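Local coordinates for protein NADPH-dependent nitro/flavin reductase (Bacillus subtilis, PDB 3N2S) that uses NADPH to drive flavin reduction as a homodimeric FMN-binding flavoenzyme, and also reduces nitroaromatic compounds, quinones and azo dyes, at residues L142-L156 / T235-N247. Numbering follows the deposited sequence.
Sequences LDKVTEVLQTPDHVL and TYLNDYVKEKGFN
Tyr240 reaches from helix 237-243 to the first turn of helix 142-149, its CG anti to the backbone N (chi1 -173°), which carries the ring across the space between the helices. Their axes approach to 11.6 Å, with N-to-C directions 32° apart. Leu142 CB lies obliquely against the ring, 3.6 Å from Tyr240 CE2. At the ring edge, near its plane, Asp143 OD2 comes within 3.2 Å of Tyr240 CE1, the carboxylate tilted against the ring. The hydroxyl meets Thr146 head-on, Tyr240 OH lying 3.3 Å from Thr146 CG2, while Thr146 OG1 hydrogen-bonds back to Asp143 O from above the carbonyl plane. With the ring of Tyr240 cut back to an alanine, a gap is likely to open between the helices, and Leu142 CB and Thr146 CG2 would lose this packing.

One turn earlier, Leu142 N gives Tyr236 OH a nearly straight hydrogen bond (2.8 Å, 172° at the hydrogen); the same hydroxyl bonds to Arg139 O, just before helix 142-149. At the other end, a Schellman motif closes helix 237-243 at Gly245, where positive phi favours glycine and a CB would clash with His154 ND1. There Lys244 O accepts His154 N at 2.8 Å, nearly along the C=O axis. The Lys244 side chain bends at chi2 and chi3, bringing CD to 4.1 Å from Val155 O and leaving NZ near Asp153 OD2 but beyond salt-bridge range. Phe246 presents CZ obliquely to His154 O and CE2 to Leu156 CB, while Leu156 CD2 packs on Val241 CG1.

Helix 237-243 and the residues just after it thus pack the C-terminal region onto the alpha-beta-alpha sandwich of this nitroreductase, over helix 142-149 and the start of strand 155-164, which pairs with strand 75-82; Phe107 of helix 104-127 backs Leu156 and Phe246, and Glu105 of the second subunit packs on Leu237.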
loop_
_atom_site.group_PDB
_atom_site.type_symbol
_atom_site.label_atom_id
_atom_site.label_comp_id
_atom_site.label_asym_id
_atom_site.label_seq_id
_atom_site.Cartn_x
_atom_site.Cartn_y
_atom_site.Cartn_z
ATOM N N LEU A 142 12.932 -10.476 -10.366
ATOM C CA LEU A 142 11.565 -11.001 -10.361
ATOM C C LEU A 142 11.330 -12.238 -11.235
ATOM O O LEU A 142 10.523 -13.067 -10.846
ATOM C CB LEU A 142 10.522 -9.925 -10.653
ATOM C CG LEU A 142 10.062 -9.024 -9.514
ATOM C CD1 LEU A 142 8.885 -8.191 -9.974
ATOM C CD2 LEU A 142 9.689 -9.839 -8.216
ATOM N N ASP A 143 12.055 -12.394 -12.376
ATOM C CA ASP A 143 11.914 -13.564 -13.256
ATOM C C ASP A 143 12.303 -14.817 -12.487
ATOM O O ASP A 143 11.594 -15.810 -12.547
ATOM C CB ASP A 143 12.744 -13.415 -14.544
ATOM C CG ASP A 143 12.228 -14.257 -15.718
ATOM O OD1 ASP A 143 12.227 -15.505 -15.605
ATOM O OD2 ASP A 143 11.870 -13.668 -16.764
ATOM N N LYS A 144 13.377 -14.748 -11.684
ATOM C CA LYS A 144 13.803 -15.885 -10.872
ATOM C C LYS A 144 12.887 -16.092 -9.671
ATOM O O LYS A 144 12.628 -17.234 -9.307
ATOM C CB LYS A 144 15.282 -15.763 -10.472
ATOM C CG LYS A 144 16.202 -15.864 -11.689
ATOM C CD LYS A 144 17.681 -15.872 -11.332
ATOM C CE LYS A 144 18.577 -15.761 -12.552
ATOM N NZ LYS A 144 18.350 -16.857 -13.534
ATOM N N VAL A 145 12.370 -15.005 -9.069
ATOM C CA VAL A 145 11.422 -15.069 -7.941
ATOM C C VAL A 145 10.116 -15.769 -8.392
ATOM O O VAL A 145 9.642 -16.679 -7.698
ATOM C CB VAL A 145 11.180 -13.667 -7.310
ATOM C CG1 VAL A 145 10.029 -13.696 -6.314
ATOM C CG2 VAL A 145 12.457 -13.147 -6.634
ATOM N N THR A 146 9.608 -15.423 -9.615
ATOM C CA THR A 146 8.398 -16.062 -10.136
ATOM C C THR A 146 8.627 -17.558 -10.377
ATOM O O THR A 146 7.688 -18.339 -10.219
ATOM C CB THR A 146 7.845 -15.340 -11.385
ATOM O OG1 THR A 146 8.803 -15.387 -12.440
ATOM C CG2 THR A 146 7.437 -13.893 -11.102
ATOM N N GLU A 147 9.878 -17.966 -10.718
ATOM C CA GLU A 147 10.211 -19.380 -10.895
ATOM C C GLU A 147 10.240 -20.091 -9.535
ATOM O O GLU A 147 9.757 -21.215 -9.438
ATOM C CB GLU A 147 11.572 -19.564 -11.591
ATOM C CG GLU A 147 11.638 -19.080 -13.020
ATOM C CD GLU A 147 12.910 -19.556 -13.686
ATOM O OE1 GLU A 147 13.813 -18.722 -13.914
ATOM O OE2 GLU A 147 13.030 -20.780 -13.923
ATOM N N VAL A 148 10.805 -19.438 -8.479
ATOM C CA VAL A 148 10.856 -20.021 -7.126
ATOM C C VAL A 148 9.416 -20.255 -6.611
ATOM O O VAL A 148 9.098 -21.330 -6.086
ATOM C CB VAL A 148 11.685 -19.129 -6.140
ATOM C CG1 VAL A 148 11.513 -19.570 -4.687
ATOM C CG2 VAL A 148 13.159 -19.096 -6.511
ATOM N N LEU A 149 8.559 -19.247 -6.776
ATOM C CA LEU A 149 7.180 -19.273 -6.274
ATOM C C LEU A 149 6.174 -19.891 -7.243
ATOM O O LEU A 149 5.016 -20.077 -6.867
ATOM C CB LEU A 149 6.742 -17.852 -5.877
ATOM C CG LEU A 149 7.640 -17.102 -4.866
ATOM C CD1 LEU A 149 7.187 -15.663 -4.717
ATOM C CD2 LEU A 149 7.653 -17.790 -3.513
ATOM N N GLN A 150 6.608 -20.182 -8.494
ATOM C CA GLN A 150 5.766 -20.756 -9.566
ATOM C C GLN A 150 4.487 -19.921 -9.750
ATOM O O GLN A 150 3.370 -20.452 -9.759
ATOM C CB GLN A 150 5.483 -22.251 -9.315
ATOM C CG GLN A 150 6.743 -23.131 -9.428
ATOM C CD GLN A 150 7.180 -23.367 -10.866
ATOM O OE1 GLN A 150 6.485 -24.022 -11.655
ATOM N NE2 GLN A 150 8.331 -22.822 -11.249
ATOM N N THR A 151 4.662 -18.586 -9.803
ATOM C CA THR A 151 3.516 -17.692 -9.958
ATOM C C THR A 151 3.095 -17.658 -11.417
ATOM O O THR A 151 3.946 -17.573 -12.295
ATOM C CB THR A 151 3.769 -16.302 -9.368
ATOM O OG1 THR A 151 4.953 -15.750 -9.940
ATOM C CG2 THR A 151 3.821 -16.301 -7.844
ATOM N N PRO A 152 1.780 -17.724 -11.692
ATOM C CA PRO A 152 1.326 -17.722 -13.093
ATOM C C PRO A 152 1.294 -16.315 -13.686
ATOM O O PRO A 152 1.698 -15.342 -13.024
ATOM C CB PRO A 152 -0.070 -18.343 -12.984
ATOM C CG PRO A 152 -0.574 -17.859 -11.615
ATOM C CD PRO A 152 0.653 -17.815 -10.738
ATOM N N ASP A 153 0.757 -16.178 -14.913
ATOM C CA ASP A 153 0.629 -14.856 -15.524
ATOM C C ASP A 153 -0.401 -14.064 -14.726
ATOM O O ASP A 153 -1.219 -14.673 -14.036
ATOM C CB ASP A 153 0.216 -14.947 -16.996
ATOM C CG ASP A 153 1.067 -14.045 -17.852
ATOM O OD1 ASP A 153 0.608 -12.931 -18.177
ATOM O OD2 ASP A 153 2.234 -14.421 -18.135
ATOM N N HIS A 154 -0.312 -12.719 -14.757
ATOM C CA HIS A 154 -1.209 -11.822 -13.989
ATOM C C HIS A 154 -0.964 -11.863 -12.480
ATOM O O HIS A 154 -1.817 -11.435 -11.696
ATOM C CB HIS A 154 -2.698 -12.011 -14.345
ATOM C CG HIS A 154 -2.958 -11.833 -15.803
ATOM N ND1 HIS A 154 -2.827 -10.598 -16.407
ATOM C CD2 HIS A 154 -3.268 -12.754 -16.737
ATOM C CE1 HIS A 154 -3.087 -10.803 -17.689
ATOM N NE2 HIS A 154 -3.350 -12.085 -17.935
ATOM N N VAL A 155 0.205 -12.384 -12.085
ATOM C CA VAL A 155 0.636 -12.428 -10.682
ATOM C C VAL A 155 2.028 -11.784 -10.637
ATOM O O VAL A 155 2.925 -12.197 -11.379
ATOM C CB VAL A 155 0.585 -13.836 -10.019
ATOM C CG1 VAL A 155 1.136 -13.796 -8.592
ATOM C CG2 VAL A 155 -0.831 -14.390 -10.001
ATOM N N LEU A 156 2.178 -10.724 -9.822
ATOM C CA LEU A 156 3.451 -10.032 -9.718
ATOM C C LEU A 156 3.935 -9.972 -8.264
ATOM O O LEU A 156 3.363 -9.211 -7.473
ATOM C CB LEU A 156 3.342 -8.596 -10.306
ATOM C CG LEU A 156 4.670 -7.816 -10.468
ATOM C CD1 LEU A 156 5.524 -8.397 -11.633
ATOM C CD2 LEU A 156 4.403 -6.351 -10.756
ATOM N N THR A 235 15.696 -1.078 -13.969
ATOM C CA THR A 235 15.104 -0.603 -15.243
ATOM C C THR A 235 14.357 -1.715 -16.011
ATOM O O THR A 235 13.351 -1.421 -16.658
ATOM C CB THR A 235 16.186 0.061 -16.125
ATOM O OG1 THR A 235 17.116 -0.932 -16.553
ATOM C CG2 THR A 235 16.916 1.165 -15.407
ATOM N N TYR A 236 14.820 -2.981 -15.897
ATOM C CA TYR A 236 14.224 -4.167 -16.533
ATOM C C TYR A 236 12.726 -4.322 -16.192
ATOM O O TYR A 236 11.990 -4.948 -16.956
ATOM C CB TYR A 236 15.012 -5.448 -16.174
ATOM C CG TYR A 236 14.579 -6.105 -14.872
ATOM C CD1 TYR A 236 13.662 -7.147 -14.868
ATOM C CD2 TYR A 236 15.068 -5.661 -13.643
ATOM C CE1 TYR A 236 13.229 -7.728 -13.678
ATOM C CE2 TYR A 236 14.645 -6.239 -12.440
ATOM C CZ TYR A 236 13.732 -7.279 -12.467
ATOM O OH TYR A 236 13.316 -7.871 -11.311
ATOM N N LEU A 237 12.291 -3.785 -15.021
ATOM C CA LEU A 237 10.891 -3.850 -14.589
ATOM C C LEU A 237 9.935 -3.131 -15.540
ATOM O O LEU A 237 8.776 -3.513 -15.617
ATOM C CB LEU A 237 10.708 -3.375 -13.139
ATOM C CG LEU A 237 11.330 -4.296 -12.054
ATOM C CD1 LEU A 237 11.295 -3.634 -10.693
ATOM C CD2 LEU A 237 10.587 -5.635 -11.985
ATOM N N ASN A 238 10.408 -2.109 -16.275
ATOM C CA ASN A 238 9.594 -1.380 -17.270
ATOM C C ASN A 238 8.947 -2.379 -18.229
ATOM O O ASN A 238 7.729 -2.339 -18.437
ATOM C CB ASN A 238 10.471 -0.385 -18.065
ATOM C CG ASN A 238 11.027 0.762 -17.269
ATOM O OD1 ASN A 238 10.771 0.923 -16.066
ATOM N ND2 ASN A 238 11.831 1.579 -17.927
ATOM N N ASP A 239 9.764 -3.332 -18.744
ATOM C CA ASP A 239 9.302 -4.367 -19.654
ATOM C C ASP A 239 8.837 -5.603 -18.933
ATOM O O ASP A 239 7.882 -6.216 -19.401
ATOM C CB ASP A 239 10.394 -4.745 -20.674
ATOM C CG ASP A 239 10.807 -3.574 -21.557
ATOM O OD1 ASP A 239 9.908 -2.815 -22.010
ATOM O OD2 ASP A 239 12.015 -3.407 -21.783
ATOM N N TYR A 240 9.517 -6.010 -17.833
ATOM C CA TYR A 240 9.145 -7.236 -17.117
ATOM C C TYR A 240 7.723 -7.215 -16.557
ATOM O O TYR A 240 7.032 -8.235 -16.653
ATOM C CB TYR A 240 10.177 -7.655 -16.052
ATOM C CG TYR A 240 9.853 -9.001 -15.452
ATOM C CD1 TYR A 240 10.204 -10.177 -16.107
ATOM C CD2 TYR A 240 9.108 -9.102 -14.281
ATOM C CE1 TYR A 240 9.842 -11.417 -15.598
ATOM C CE2 TYR A 240 8.729 -10.337 -13.769
ATOM C CZ TYR A 240 9.110 -11.491 -14.424
ATOM O OH TYR A 240 8.725 -12.704 -13.918
ATOM N N VAL A 241 7.275 -6.072 -15.981
ATOM C CA VAL A 241 5.891 -6.027 -15.469
ATOM C C VAL A 241 4.858 -6.271 -16.598
ATOM O O VAL A 241 3.884 -6.980 -16.384
ATOM C CB VAL A 241 5.549 -4.819 -14.546
ATOM C CG1 VAL A 241 6.568 -4.672 -13.418
ATOM C CG2 VAL A 241 5.404 -3.526 -15.323
ATOM N N LYS A 242 5.117 -5.713 -17.797
ATOM C CA LYS A 242 4.293 -5.876 -19.012
ATOM C C LYS A 242 4.250 -7.335 -19.455
ATOM O O LYS A 242 3.183 -7.816 -19.834
ATOM C CB LYS A 242 4.820 -4.979 -20.148
ATOM C CG LYS A 242 4.635 -3.489 -19.893
ATOM C CD LYS A 242 5.307 -2.653 -20.965
ATOM C CE LYS A 242 5.359 -1.183 -20.607
ATOM N NZ LYS A 242 4.025 -0.516 -20.674
ATOM N N GLU A 243 5.400 -8.051 -19.355
ATOM C CA GLU A 243 5.550 -9.474 -19.670
ATOM C C GLU A 243 4.630 -10.310 -18.770
ATOM O O GLU A 243 4.126 -11.346 -19.202
ATOM C CB GLU A 243 7.028 -9.896 -19.487
ATOM C CG GLU A 243 7.387 -11.308 -19.928
ATOM C CD GLU A 243 8.845 -11.689 -19.715
ATOM O OE1 GLU A 243 9.722 -10.803 -19.842
ATOM O OE2 GLU A 243 9.111 -12.877 -19.427
ATOM N N LYS A 244 4.397 -9.852 -17.522
ATOM C CA LYS A 244 3.538 -10.548 -16.571
ATOM C C LYS A 244 2.064 -10.179 -16.685
ATOM O O LYS A 244 1.240 -10.725 -15.956
ATOM C CB LYS A 244 4.071 -10.387 -15.130
ATOM C CG LYS A 244 5.390 -11.124 -14.889
ATOM C CD LYS A 244 5.228 -12.636 -14.722
ATOM C CE LYS A 244 5.933 -13.417 -15.790
ATOM N NZ LYS A 244 5.871 -14.877 -15.520
ATOM N N GLY A 245 1.741 -9.281 -17.605
ATOM C CA GLY A 245 0.374 -8.863 -17.875
ATOM C C GLY A 245 -0.089 -7.624 -17.147
ATOM O O GLY A 245 -1.290 -7.452 -16.946
ATOM N N PHE A 246 0.836 -6.717 -16.774
ATOM C CA PHE A 246 0.452 -5.496 -16.072
ATOM C C PHE A 246 0.945 -4.249 -16.753
ATOM O O PHE A 246 1.991 -4.269 -17.394
ATOM C CB PHE A 246 1.050 -5.484 -14.637
ATOM C CG PHE A 246 0.497 -6.527 -13.704
ATOM C CD1 PHE A 246 -0.541 -6.221 -12.832
ATOM C CD2 PHE A 246 1.038 -7.813 -13.668
ATOM C CE1 PHE A 246 -1.041 -7.185 -11.944
ATOM C CE2 PHE A 246 0.544 -8.766 -12.780
ATOM C CZ PHE A 246 -0.500 -8.446 -11.930
ATOM N N ASN A 247 0.249 -3.133 -16.513
ATOM C CA ASN A 247 0.672 -1.777 -16.893
ATOM C C ASN A 247 0.985 -1.580 -18.393
ATOM O O ASN A 247 1.863 -0.790 -18.763
ATOM C CB ASN A 247 1.901 -1.443 -16.030
ATOM C CG ASN A 247 2.230 -0.002 -15.921
ATOM O OD1 ASN A 247 1.357 0.839 -15.785
ATOM N ND2 ASN A 247 3.516 0.286 -15.890
#